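Local coordinates for protein alcohol dehydrogenase, zinc-containing (Streptococcus pneumoniae serotype 2, PDB 5YLN) that probably catalyses the NAD+-dependent oxidation of alcohols as a zinc-containing, medium-chain type dehydrogenase, here crystallised without its nucleotide cofactor, at residues 10-16 and 48-52; 90-94 and 105-109; 157-162 and 295-301; 175-181 and 198-203; 255-260 and 278-282. All coordinates share one frame; numbering follows the deposited sequence.

Contact 1 of 5, residues 10-16 and 48-52; sequences YVKPGLA and IIKGD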
# COMPACT_ATOMS: atom_id res chain seq x y z
N TYR A 10 -5.14 -13.25 32.33
CA TYR A 10 -6.18 -12.25 32.16
C TYR A 10 -7.48 -12.74 32.80
O TYR A 10 -7.87 -13.90 32.63
CB TYR A 10 -6.39 -11.97 30.67
CG TYR A 10 -7.52 -11.01 30.37
CD1 TYR A 10 -7.51 -9.72 30.88
CD2 TYR A 10 -8.57 -11.38 29.55
CE1 TYR A 10 -8.53 -8.82 30.60
CE2 TYR A 10 -9.60 -10.49 29.26
CZ TYR A 10 -9.58 -9.21 29.80
OH TYR A 10 -10.59 -8.30 29.54
N VAL A 11 -8.15 -11.87 33.55
CA VAL A 11 -9.41 -12.21 34.23
C VAL A 11 -10.60 -11.49 33.61
O VAL A 11 -11.54 -12.12 33.11
CB VAL A 11 -9.34 -11.92 35.75
CG1 VAL A 11 -10.58 -12.47 36.44
CG2 VAL A 11 -8.08 -12.50 36.34
N LYS A 12 -10.58 -10.16 33.61
CA LYS A 12 -11.67 -9.32 33.15
C LYS A 12 -11.12 -7.92 32.96
O LYS A 12 -9.98 -7.64 33.37
CB LYS A 12 -12.85 -9.33 34.15
CG LYS A 12 -12.56 -8.54 35.42
CD LYS A 12 -13.32 -9.06 36.67
CE LYS A 12 -14.80 -8.72 36.65
NZ LYS A 12 -15.46 -8.90 38.01
N PRO A 13 -11.87 -7.01 32.34
CA PRO A 13 -11.26 -5.71 32.01
C PRO A 13 -10.76 -5.02 33.27
O PRO A 13 -11.53 -4.71 34.19
CB PRO A 13 -12.41 -4.95 31.34
CG PRO A 13 -13.19 -6.05 30.66
CD PRO A 13 -13.17 -7.17 31.67
N GLY A 14 -9.45 -4.82 33.33
CA GLY A 14 -8.82 -4.18 34.46
C GLY A 14 -8.19 -5.10 35.49
O GLY A 14 -7.72 -4.60 36.52
N LEU A 15 -8.17 -6.41 35.26
CA LEU A 15 -7.69 -7.37 36.27
C LEU A 15 -6.92 -8.50 35.60
O LEU A 15 -7.48 -9.25 34.80
CB LEU A 15 -8.85 -7.94 37.07
CG LEU A 15 -8.51 -8.93 38.18
CD1 LEU A 15 -7.67 -8.27 39.27
CD2 LEU A 15 -9.80 -9.50 38.78
N ALA A 16 -5.65 -8.64 35.97
CA ALA A 16 -4.88 -9.84 35.70
C ALA A 16 -4.30 -10.33 37.03
O ALA A 16 -4.11 -9.54 37.96
CB ALA A 16 -3.78 -9.59 34.68
N ILE A 48 -4.74 -5.90 26.39
CA ILE A 48 -5.61 -7.02 26.76
C ILE A 48 -6.17 -6.81 28.17
O ILE A 48 -7.37 -6.98 28.40
CB ILE A 48 -4.85 -8.36 26.67
CG1 ILE A 48 -4.56 -8.75 25.23
CG2 ILE A 48 -5.65 -9.47 27.39
CD1 ILE A 48 -3.47 -9.78 25.11
N ILE A 49 -5.31 -6.45 29.11
CA ILE A 49 -5.73 -6.29 30.51
C ILE A 49 -6.75 -5.17 30.64
O ILE A 49 -7.69 -5.26 31.43
CB ILE A 49 -4.51 -6.04 31.41
CG1 ILE A 49 -3.65 -7.31 31.48
CG2 ILE A 49 -4.93 -5.57 32.81
CD1 ILE A 49 -2.30 -7.09 32.12
N LYS A 50 -6.57 -4.09 29.86
CA LYS A 50 -7.53 -2.99 29.85
C LYS A 50 -8.89 -3.41 29.29
O LYS A 50 -9.89 -2.77 29.62
CB LYS A 50 -6.98 -1.83 29.03
CG LYS A 50 -6.17 -0.82 29.84
CD LYS A 50 -5.49 0.21 28.93
CE LYS A 50 -6.51 0.93 28.07
NZ LYS A 50 -7.68 1.44 28.87
N GLY A 51 -8.95 -4.46 28.49
CA GLY A 51 -10.19 -4.87 27.86
C GLY A 51 -10.33 -4.48 26.40
O GLY A 51 -11.43 -4.59 25.85
N ASP A 52 -9.26 -4.02 25.76
CA ASP A 52 -9.32 -3.60 24.36
C ASP A 52 -9.00 -4.73 23.38
O ASP A 52 -8.98 -4.49 22.17
CB ASP A 52 -8.36 -2.43 24.11
CG ASP A 52 -8.58 -1.27 25.08
OD1 ASP A 52 -9.74 -1.04 25.48
OD2 ASP A 52 -7.59 -0.59 25.44
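With CG trans to its backbone N (chi1 176°), Tyr10 sends its ring across to the last turn of helix 43-50, where Ile48, whose CG2 is likewise trans to N, meets it. CG2 of Ile48 stands 4.0 Å from the centroid of the Tyr10 ring and 17° off the ring normal, a CH-pi contact over one face; the backbone N of Lys12 lies over the opposite face. Ile49 O lies near the ring plane at its edge, 3.8 Å from Tyr10 CE1, and Ile48 O comes to 3.1 Å from the same CE1. A single backbone hydrogen bond ties the segments: Gly14 N donates to Ile49 O at 2.6 Å, with an N-H...O angle of 164°. The donor sits inside the type II turn Lys12 to Leu15, which closes the hairpin, and Val11 and Lys12 both face Leu15 in a classic beta bulge. Gly51, with positive phi, ends the helix in a Schellman motif, and its CA lies 4.1 Å from Pro13 CB. Beyond the turn, Ala16 CB touches Ile49 CD1 at 3.9 Å. Cys56 of the following loop touches both Tyr10 and Ile48, and Leu62 also packs on Ile48. The contact thus sets the tip of the hairpin 4-12/15-22 against the C-terminal end of helix 43-50, at the protein surface.

Contact 2 of 5, residues 90-94 and 105-109; sequences CVCAC and YAHCE. With ZN (zinc ion), chain F.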
# COMPACT_ATOMS: atom_id res chain seq x y z
N CYS A 90 6.41 -15.42 18.40
CA CYS A 90 5.06 -15.06 18.83
C CYS A 90 3.98 -15.63 17.93
O CYS A 90 2.80 -15.64 18.32
CB CYS A 90 4.92 -13.53 18.92
SG CYS A 90 5.12 -12.64 17.34
N VAL A 91 4.34 -16.16 16.76
CA VAL A 91 3.41 -16.64 15.76
C VAL A 91 3.61 -18.14 15.56
O VAL A 91 4.75 -18.58 15.37
CB VAL A 91 3.60 -15.88 14.43
CG1 VAL A 91 2.96 -16.65 13.28
CG2 VAL A 91 3.03 -14.46 14.54
N CYS A 92 2.52 -18.91 15.59
CA CYS A 92 2.57 -20.33 15.28
C CYS A 92 2.28 -20.57 13.81
O CYS A 92 1.37 -19.95 13.24
CB CYS A 92 1.54 -21.11 16.11
SG CYS A 92 1.62 -20.81 17.88
N ALA A 93 3.02 -21.51 13.21
CA ALA A 93 2.92 -21.80 11.78
C ALA A 93 2.83 -23.31 11.58
O ALA A 93 3.72 -24.05 12.01
CB ALA A 93 4.13 -21.23 11.03
N CYS A 94 1.77 -23.78 10.92
CA CYS A 94 1.65 -25.21 10.65
C CYS A 94 2.58 -25.65 9.51
O CYS A 94 2.93 -26.83 9.44
CB CYS A 94 0.20 -25.57 10.33
SG CYS A 94 -0.35 -25.14 8.59
N TYR A 105 2.95 -16.48 7.92
CA TYR A 105 2.60 -17.27 9.09
C TYR A 105 1.60 -16.55 9.99
O TYR A 105 0.89 -17.20 10.76
CB TYR A 105 3.86 -17.64 9.89
CG TYR A 105 4.91 -18.37 9.06
CD1 TYR A 105 4.54 -19.29 8.07
CD2 TYR A 105 6.27 -18.12 9.25
CE1 TYR A 105 5.49 -19.94 7.30
CE2 TYR A 105 7.23 -18.77 8.47
CZ TYR A 105 6.83 -19.68 7.50
OH TYR A 105 7.78 -20.35 6.72
N ALA A 106 1.53 -15.21 9.88
CA ALA A 106 0.54 -14.42 10.58
C ALA A 106 -0.89 -14.87 10.29
O ALA A 106 -1.79 -14.59 11.09
CB ALA A 106 0.72 -12.94 10.20
N HIS A 107 -1.12 -15.57 9.18
CA HIS A 107 -2.48 -15.97 8.85
C HIS A 107 -2.60 -17.46 8.60
O HIS A 107 -3.47 -17.90 7.85
CB HIS A 107 -2.99 -15.15 7.67
CG HIS A 107 -3.14 -13.70 8.03
ND1 HIS A 107 -4.22 -13.22 8.73
CD2 HIS A 107 -2.30 -12.65 7.87
CE1 HIS A 107 -4.07 -11.93 8.96
NE2 HIS A 107 -2.91 -11.56 8.44
N CYS A 108 -1.76 -18.26 9.27
CA CYS A 108 -1.89 -19.71 9.21
C CYS A 108 -3.30 -20.14 9.62
O CYS A 108 -3.86 -19.65 10.60
CB CYS A 108 -0.83 -20.35 10.13
SG CYS A 108 -1.11 -22.11 10.44
N GLU A 109 -3.88 -21.07 8.85
CA GLU A 109 -5.28 -21.47 9.01
C GLU A 109 -5.48 -22.71 9.89
O GLU A 109 -6.60 -23.19 10.00
CB GLU A 109 -5.93 -21.72 7.64
CG GLU A 109 -5.86 -20.53 6.69
CD GLU A 109 -6.55 -20.78 5.33
OE1 GLU A 109 -7.29 -19.88 4.87
OE2 GLU A 109 -6.35 -21.85 4.73
ZN ZN F . -0.38 -22.82 8.29
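Cys94 and Cys108 meet at a zinc ion, which lies 2.3 Å from Cys94 SG and 2.4 Å from Cys108 SG. Cys97 and Cys100 supply the other two sulfurs, so the site is a four-cysteine one, the arrangement that in this enzyme family is the structural zinc. The two sulfurs reach the metal by different torsions: SG of Cys108 is trans to its backbone N (chi1 167°), whereas SG of Cys94 is tucked between N and the carbonyl carbon (chi1 78°). In the second shell, the backbone N of Cys94 donates to Cys108 SG over 3.4 Å at an N-H...S angle of 159°. Such a bond would be expected to spread some of the thiolate charge and helps fix where that sulfur points. The turn that carries Cys108 is itself closed by a backbone bond, Cys108 N to Tyr105 O, at 3.2 Å. Further out the contact becomes apolar. Ala93 CB sits over one face of the Tyr105 ring, 3.6 Å from CG, and Val91 CG1 lies 3.6 Å from Tyr105 CB while also approaching the carbonyl O of Tyr105 at 3.3 Å. Toward the second subunit, His107 NE2 bonds Asn289 and Glu109 forms a salt bridge with Arg240, both of that other chain. The apolar contacts place the 3-10 segment 105-106 beside the weakly bonded strand 91-92, which pairs antiparallel with strand 113-114.

Contact 3 of 5, residues 157-162 and 295-301; sequences PTGYEI and GLVSTNT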
# COMPACT_ATOMS: atom_id res chain seq x y z
N PRO A 157 11.26 -8.68 14.81
CA PRO A 157 10.64 -9.03 13.52
C PRO A 157 9.45 -8.14 13.20
O PRO A 157 9.16 -7.94 12.01
CB PRO A 157 10.25 -10.50 13.69
CG PRO A 157 10.19 -10.75 15.16
CD PRO A 157 11.14 -9.79 15.78
N THR A 158 8.77 -7.60 14.22
CA THR A 158 7.66 -6.68 13.95
C THR A 158 8.16 -5.41 13.29
O THR A 158 7.73 -5.05 12.19
CB THR A 158 6.87 -6.37 15.24
OG1 THR A 158 6.21 -7.56 15.71
CG2 THR A 158 5.76 -5.32 14.96
N GLY A 159 9.11 -4.73 13.94
CA GLY A 159 9.72 -3.55 13.33
C GLY A 159 10.32 -3.82 11.95
O GLY A 159 10.22 -2.99 11.04
N TYR A 160 10.98 -4.98 11.77
CA TYR A 160 11.68 -5.26 10.52
C TYR A 160 10.70 -5.58 9.40
O TYR A 160 10.68 -4.91 8.36
CB TYR A 160 12.69 -6.40 10.70
CG TYR A 160 13.59 -6.67 9.49
CD1 TYR A 160 14.35 -5.66 8.90
CD2 TYR A 160 13.69 -7.95 8.96
CE1 TYR A 160 15.17 -5.91 7.80
CE2 TYR A 160 14.51 -8.22 7.86
CZ TYR A 160 15.24 -7.20 7.29
OH TYR A 160 16.04 -7.46 6.20
N GLU A 161 9.85 -6.60 9.59
CA GLU A 161 8.93 -7.03 8.53
C GLU A 161 7.85 -5.98 8.27
O GLU A 161 7.57 -5.66 7.11
CB GLU A 161 8.28 -8.37 8.90
CG GLU A 161 9.28 -9.51 9.01
CD GLU A 161 8.68 -10.80 9.60
OE1 GLU A 161 7.44 -10.93 9.68
OE2 GLU A 161 9.48 -11.68 9.99
N ILE A 162 7.26 -5.42 9.33
CA ILE A 162 6.09 -4.57 9.17
C ILE A 162 6.45 -3.09 9.04
O ILE A 162 5.73 -2.34 8.36
CB ILE A 162 5.09 -4.79 10.33
CG1 ILE A 162 4.84 -6.29 10.53
CG2 ILE A 162 3.81 -3.98 10.10
CD1 ILE A 162 4.45 -7.06 9.24
N GLY A 295 0.12 -4.78 8.50
CA GLY A 295 0.42 -6.18 8.68
C GLY A 295 0.54 -6.58 10.14
O GLY A 295 0.81 -5.77 11.03
N LEU A 296 0.28 -7.86 10.36
CA LEU A 296 0.68 -8.59 11.56
C LEU A 296 1.99 -9.31 11.24
O LEU A 296 2.11 -9.96 10.19
CB LEU A 296 -0.39 -9.61 11.93
CG LEU A 296 -0.10 -10.65 13.01
CD1 LEU A 296 0.27 -9.95 14.27
CD2 LEU A 296 -1.33 -11.52 13.22
N VAL A 297 2.97 -9.21 12.14
CA VAL A 297 4.25 -9.87 11.93
C VAL A 297 4.03 -11.35 11.61
O VAL A 297 3.09 -11.98 12.12
CB VAL A 297 5.16 -9.69 13.15
CG1 VAL A 297 4.68 -10.57 14.33
CG2 VAL A 297 6.61 -10.04 12.80
N SER A 298 4.88 -11.90 10.74
CA SER A 298 4.87 -13.34 10.48
C SER A 298 6.01 -14.08 11.16
O SER A 298 5.82 -15.24 11.58
CB SER A 298 4.93 -13.62 8.97
OG SER A 298 3.62 -13.70 8.45
N THR A 299 7.16 -13.42 11.31
CA THR A 299 8.44 -13.95 11.79
C THR A 299 9.11 -14.89 10.78
O THR A 299 10.04 -15.62 11.13
CB THR A 299 8.35 -14.62 13.18
OG1 THR A 299 7.69 -15.89 13.11
CG2 THR A 299 7.60 -13.74 14.15
N ASN A 300 8.73 -14.82 9.50
CA ASN A 300 9.49 -15.56 8.49
C ASN A 300 10.93 -15.06 8.37
O ASN A 300 11.80 -15.81 7.90
CB ASN A 300 8.77 -15.48 7.14
CG ASN A 300 8.54 -14.06 6.68
OD1 ASN A 300 8.04 -13.22 7.42
ND2 ASN A 300 8.93 -13.78 5.45
N THR A 301 11.23 -13.83 8.80
CA THR A 301 12.59 -13.30 8.70
C THR A 301 13.47 -13.67 9.89
O THR A 301 14.67 -13.40 9.83
CB THR A 301 12.59 -11.77 8.57
OG1 THR A 301 12.05 -11.17 9.76
CG2 THR A 301 11.78 -11.31 7.35
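The carboxylate of Glu161 is the flat group at the centre of this contact, with Thr301, Ser298 and Thr299 gathered about it. OE1 accepts from two backbone donors: Ser298 N at 2.9 Å, nearly along the C-O axis, and Thr299 N at 3.0 Å on the syn lone pair. OE2 takes Thr301 OG1 at 2.6 Å on its anti lone pair, while Thr301 N, also 3.0 Å from OE2, comes from above, 40° out of the carboxylate plane. Four bonds therefore grip a buried acid and fix the rotation of its end; three backbone N-H groups and a hydroxyl probably favour its ionised form. The Tyr160 ring presents its edge to Thr301, whose CB lies in the ring plane, and its OH bonds Tyr194. Glu161 gets to the loop by an extended chain whose CG is trans to the carbonyl carbon (chi1 -64°). Ser298 OG bonds Ala106 N. Val297 packs against the helix, crossing Thr158 at about a right angle: its CG2 is 3.3 Å from Glu161 OE1 and 3.8 Å from Pro157 CB, and its CB stands 3.5 Å from Thr158 OG1, which bonds a Tris molecule, probably from the crystallisation liquor, near the zinc held by Cys42 and His64. Ile162 CG2 packs on the carbonyl O of Gly295. In the fold, the contact lays helix 157-165 against the loop that leads from strand 291-293 to helix 302-310; Leu305 of that helix covers Pro157 and Tyr160.

Contact 4 of 5, residues 175-181 and 198-203; sequences VAIIGSG and KLIMVD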
# COMPACT_ATOMS: atom_id res chain seq x y z
N VAL A 175 13.70 8.32 6.10
CA VAL A 175 12.73 7.62 6.93
C VAL A 175 12.35 8.53 8.08
O VAL A 175 13.21 9.21 8.66
CB VAL A 175 13.29 6.29 7.45
CG1 VAL A 175 12.21 5.53 8.26
CG2 VAL A 175 13.87 5.45 6.30
N ALA A 176 11.07 8.55 8.40
CA ALA A 176 10.60 9.08 9.67
C ALA A 176 9.90 7.96 10.43
O ALA A 176 9.16 7.17 9.83
CB ALA A 176 9.65 10.27 9.48
N ILE A 177 10.14 7.89 11.73
CA ILE A 177 9.47 6.94 12.60
C ILE A 177 8.61 7.73 13.58
O ILE A 177 9.11 8.65 14.24
CB ILE A 177 10.48 6.02 13.30
CG1 ILE A 177 11.25 5.24 12.23
CG2 ILE A 177 9.77 5.03 14.22
CD1 ILE A 177 12.47 4.50 12.75
N ILE A 178 7.32 7.43 13.60
CA ILE A 178 6.36 8.14 14.43
C ILE A 178 6.08 7.27 15.64
O ILE A 178 5.34 6.28 15.56
CB ILE A 178 5.06 8.46 13.67
CG1 ILE A 178 5.41 9.01 12.28
CG2 ILE A 178 4.25 9.49 14.45
CD1 ILE A 178 6.26 10.24 12.31
N GLY A 179 6.65 7.65 16.76
CA GLY A 179 6.43 6.92 17.99
C GLY A 179 7.72 6.29 18.42
O GLY A 179 8.22 5.38 17.75
N SER A 180 8.27 6.79 19.52
CA SER A 180 9.58 6.39 19.99
C SER A 180 9.50 5.42 21.17
O SER A 180 10.45 5.32 21.94
CB SER A 180 10.39 7.63 20.37
OG SER A 180 11.78 7.38 20.36
N GLY A 181 8.36 4.72 21.33
CA GLY A 181 8.26 3.64 22.29
C GLY A 181 9.01 2.41 21.80
O GLY A 181 9.80 2.49 20.86
N LYS A 198 18.49 9.51 6.18
CA LYS A 198 17.86 10.22 7.29
C LYS A 198 16.93 9.28 8.03
O LYS A 198 16.09 8.60 7.42
CB LYS A 198 17.09 11.45 6.80
CG LYS A 198 17.99 12.58 6.34
CD LYS A 198 17.21 13.85 6.09
CE LYS A 198 18.17 15.01 5.90
NZ LYS A 198 19.04 14.85 4.71
N LEU A 199 17.10 9.23 9.34
CA LEU A 199 16.25 8.49 10.26
C LEU A 199 15.75 9.51 11.26
O LEU A 199 16.45 9.84 12.22
CB LEU A 199 17.02 7.37 10.95
CG LEU A 199 17.02 6.01 10.27
CD1 LEU A 199 18.04 5.12 10.97
CD2 LEU A 199 15.65 5.43 10.36
N ILE A 200 14.54 9.99 11.03
CA ILE A 200 13.97 11.08 11.80
C ILE A 200 13.00 10.47 12.82
O ILE A 200 11.99 9.87 12.45
CB ILE A 200 13.27 12.08 10.87
CG1 ILE A 200 14.24 12.48 9.75
CG2 ILE A 200 12.75 13.27 11.67
CD1 ILE A 200 13.58 13.09 8.52
N MET A 201 13.33 10.57 14.10
CA MET A 201 12.40 10.11 15.13
C MET A 201 11.48 11.25 15.51
O MET A 201 11.94 12.37 15.78
CB MET A 201 13.14 9.58 16.37
CG MET A 201 12.22 8.83 17.36
SD MET A 201 11.79 7.13 16.85
CE MET A 201 13.25 6.77 15.95
N VAL A 202 10.18 10.97 15.52
CA VAL A 202 9.15 11.95 15.88
C VAL A 202 8.40 11.41 17.09
O VAL A 202 7.96 10.26 17.09
CB VAL A 202 8.19 12.20 14.70
CG1 VAL A 202 7.13 13.27 15.07
CG2 VAL A 202 8.97 12.63 13.49
N ASP A 203 8.28 12.25 18.13
CA ASP A 203 7.60 11.90 19.37
C ASP A 203 7.33 13.19 20.16
O ASP A 203 7.84 14.26 19.83
CB ASP A 203 8.44 10.89 20.17
CG ASP A 203 7.62 10.14 21.21
OD1 ASP A 203 7.07 10.79 22.12
OD2 ASP A 203 7.52 8.90 21.12
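Ile178 and Val202 lie side by side and point the same way, Ile178 CD1 reaching Val202 CB at 3.6 Å. Ala176 and Ile200 share this face of the sheet with them. On the other face Val175 runs alongside Leu199, with CB 3.8 Å from Leu199 CD2, and Ile177 also lies beside Leu199. Met201 behaves differently: bent at chi2 and chi3, it crosses Ile177 obliquely and lays CE 3.9 Å from Ile177 CB, while its CG comes 3.4 Å from Ser180 OG. These matched orientations follow from a parallel pairing in register, Val175 with Leu199 through Ile178 with Val202, the strand directions differing by 20°. Five backbone bonds knit the strands, among them Ile177 N to Ile200 O at 2.8 Å and, past the end of strand 175-178, Gly179 N to Val202 O at 2.9 Å. At the end of its strand Asp203, its CG trans to N (chi1 -161°), turns its carboxylate to Ser180, whose backbone N donates to OD2 at 2.8 Å on the anti lone pair. OD1 turns to Arg208 in a salt bridge. Gly179 and Gly181 fit the glycine-rich turn of Rossmann folds, with Gly181 the N-cap of helix 182-191, and the acid at the end of the second strand is consistent with an NAD-binding unit. The two strands are the outer limbs of a beta-alpha-beta crossover through helix 182-191. Leu188 of that helix packs on Ile177, Leu199 and Met201; Phe257 of helix 252-261 covers Ile178 and Val202.

Contact 5 of 5, residues 255-260 and 278-282; sequences FDFCQK and VEFDL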
# COMPACT_ATOMS: atom_id res chain seq x y z
N PHE A 255 -1.41 8.36 12.57
CA PHE A 255 -1.68 8.04 11.17
C PHE A 255 -1.84 9.32 10.37
O PHE A 255 -1.35 9.42 9.24
CB PHE A 255 -2.92 7.17 11.00
CG PHE A 255 -3.26 6.90 9.55
CD1 PHE A 255 -2.63 5.86 8.85
CD2 PHE A 255 -4.17 7.70 8.86
CE1 PHE A 255 -2.91 5.62 7.52
CE2 PHE A 255 -4.46 7.46 7.53
CZ PHE A 255 -3.83 6.42 6.86
N ASP A 256 -2.51 10.32 10.95
CA ASP A 256 -2.72 11.56 10.24
C ASP A 256 -1.41 12.29 9.98
O ASP A 256 -1.19 12.84 8.89
CB ASP A 256 -3.68 12.45 11.02
CG ASP A 256 -3.97 13.74 10.30
OD1 ASP A 256 -4.45 13.68 9.14
OD2 ASP A 256 -3.68 14.81 10.87
N PHE A 257 -0.52 12.32 10.98
CA PHE A 257 0.80 12.92 10.81
C PHE A 257 1.56 12.25 9.66
O PHE A 257 2.12 12.93 8.79
CB PHE A 257 1.59 12.78 12.12
CG PHE A 257 2.83 13.62 12.18
CD1 PHE A 257 2.78 14.93 12.64
CD2 PHE A 257 4.05 13.09 11.82
CE1 PHE A 257 3.94 15.70 12.70
CE2 PHE A 257 5.20 13.84 11.89
CZ PHE A 257 5.16 15.14 12.32
N CYS A 258 1.57 10.92 9.64
CA CYS A 258 2.27 10.18 8.60
C CYS A 258 1.80 10.58 7.21
O CYS A 258 2.61 10.71 6.29
CB CYS A 258 2.07 8.68 8.80
SG CYS A 258 3.12 8.00 10.07
N GLN A 259 0.49 10.77 7.04
CA GLN A 259 -0.00 11.04 5.70
C GLN A 259 0.28 12.47 5.28
O GLN A 259 0.26 12.77 4.08
CB GLN A 259 -1.49 10.68 5.58
CG GLN A 259 -2.45 11.62 6.23
CD GLN A 259 -3.91 11.20 6.01
OE1 GLN A 259 -4.22 10.43 5.08
NE2 GLN A 259 -4.81 11.71 6.85
N LYS A 260 0.63 13.34 6.23
CA LYS A 260 1.00 14.71 5.91
C LYS A 260 2.48 14.87 5.52
O LYS A 260 2.84 15.89 4.92
CB LYS A 260 0.66 15.62 7.09
CG LYS A 260 -0.85 15.76 7.28
CD LYS A 260 -1.19 17.04 8.01
CE LYS A 260 -2.65 17.46 7.78
NZ LYS A 260 -3.56 16.29 7.69
N VAL A 278 -9.54 5.30 10.65
CA VAL A 278 -8.87 6.58 10.48
C VAL A 278 -9.39 7.25 9.22
O VAL A 278 -9.95 6.61 8.33
CB VAL A 278 -7.34 6.43 10.45
CG1 VAL A 278 -6.83 5.89 11.81
CG2 VAL A 278 -6.93 5.51 9.29
N GLU A 279 -9.21 8.57 9.16
CA GLU A 279 -9.57 9.34 7.97
C GLU A 279 -8.38 9.39 7.02
O GLU A 279 -7.34 9.99 7.32
CB GLU A 279 -10.03 10.75 8.34
CG GLU A 279 -10.42 11.57 7.11
CD GLU A 279 -11.51 12.60 7.38
OE1 GLU A 279 -11.30 13.79 7.04
OE2 GLU A 279 -12.56 12.22 7.93
N PHE A 280 -8.54 8.75 5.87
CA PHE A 280 -7.53 8.68 4.83
C PHE A 280 -7.82 9.78 3.80
O PHE A 280 -8.89 9.77 3.17
CB PHE A 280 -7.55 7.29 4.21
CG PHE A 280 -6.52 7.06 3.18
CD1 PHE A 280 -5.24 7.54 3.36
CD2 PHE A 280 -6.82 6.32 2.05
CE1 PHE A 280 -4.27 7.33 2.40
CE2 PHE A 280 -5.85 6.10 1.09
CZ PHE A 280 -4.58 6.60 1.27
N ASP A 281 -6.88 10.71 3.62
CA ASP A 281 -7.08 11.91 2.80
C ASP A 281 -6.90 11.64 1.31
O ASP A 281 -6.11 12.30 0.62
CB ASP A 281 -6.13 13.02 3.25
CG ASP A 281 -6.49 13.60 4.59
OD1 ASP A 281 -7.64 13.40 5.03
OD2 ASP A 281 -5.62 14.26 5.20
N LEU A 282 -7.67 10.68 0.80
CA LEU A 282 -7.57 10.31 -0.61
C LEU A 282 -7.80 11.49 -1.56
O LEU A 282 -7.29 11.48 -2.68
CB LEU A 282 -8.54 9.17 -0.93
CG LEU A 282 -7.98 7.79 -1.27
CD1 LEU A 282 -9.10 6.88 -1.71
CD2 LEU A 282 -6.88 7.85 -2.34
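Gln259 of helix 252-261 reaches Glu279 and Asp281 with its amide. From CB, the first torsion (chi1 74°) sets CG between the backbone N and the carbonyl carbon, and the chain then runs out extended. CD comes over the carboxylate of Asp281, 3.6 Å from its OD2, with the amide and carboxylate planes stacked 15° apart. At the tip, OE1 accepts Asp281 N at 3.0 Å with a nearly straight N-H...O angle of 175°, though the donor is tilted from the carbonyl plane; OE1 also lies at the edge of the Phe280 ring. NE2 donates to Glu279 O at 3.1 Å, in the plane of that carbonyl, and to Asp256 OD1 at 3.0 Å within its own helix. Its distance to Asp281 OD2 is similarly short, but the angle is poor for a bond. Three hydrogen bonds thus hold the amide's rotation. Around it, Lys260 NZ links the acids, forming a salt bridge to Asp256 OD1 and a long one to Asp281 OD2 (3.8 Å), which should offset the like charges of these aspartates. Next to it, Val278 CG2 stands over one face of Phe255, 3.7 Å from the ring centroid, a CH-pi contact, and Phe280 CD1 meets the edge of that ring. Val278 and Phe280 pair antiparallel with a strand of the second subunit, so the glutamine fastens a Rossmann-domain helix to a strand whose sheet continues across the dimer interface, as is known for dimers of this alcohol dehydrogenase family.

Along the chain, contacts 1 and 2 come in series in its N-terminal part, while contact 3 closes a loop inside which contacts 4 and 5 follow one another. Contact 3 lies nearest the chain's centre, about 8 Å away, and touches contact 2, centres about 12 Å apart; it joins the structural zinc lobe to the region beside the other zinc. Contacts 4 and 5, centres about 16 Å apart, are joined by helix 252-261, which carries 255-260 and packs Phe257 and Cys258 on the parallel Rossmann-type sheet of contact 4. The centre of contact 1 lies about 25 to 30 Å from the centres of the others. Contacts 2, 3 and 5 reach the second subunit.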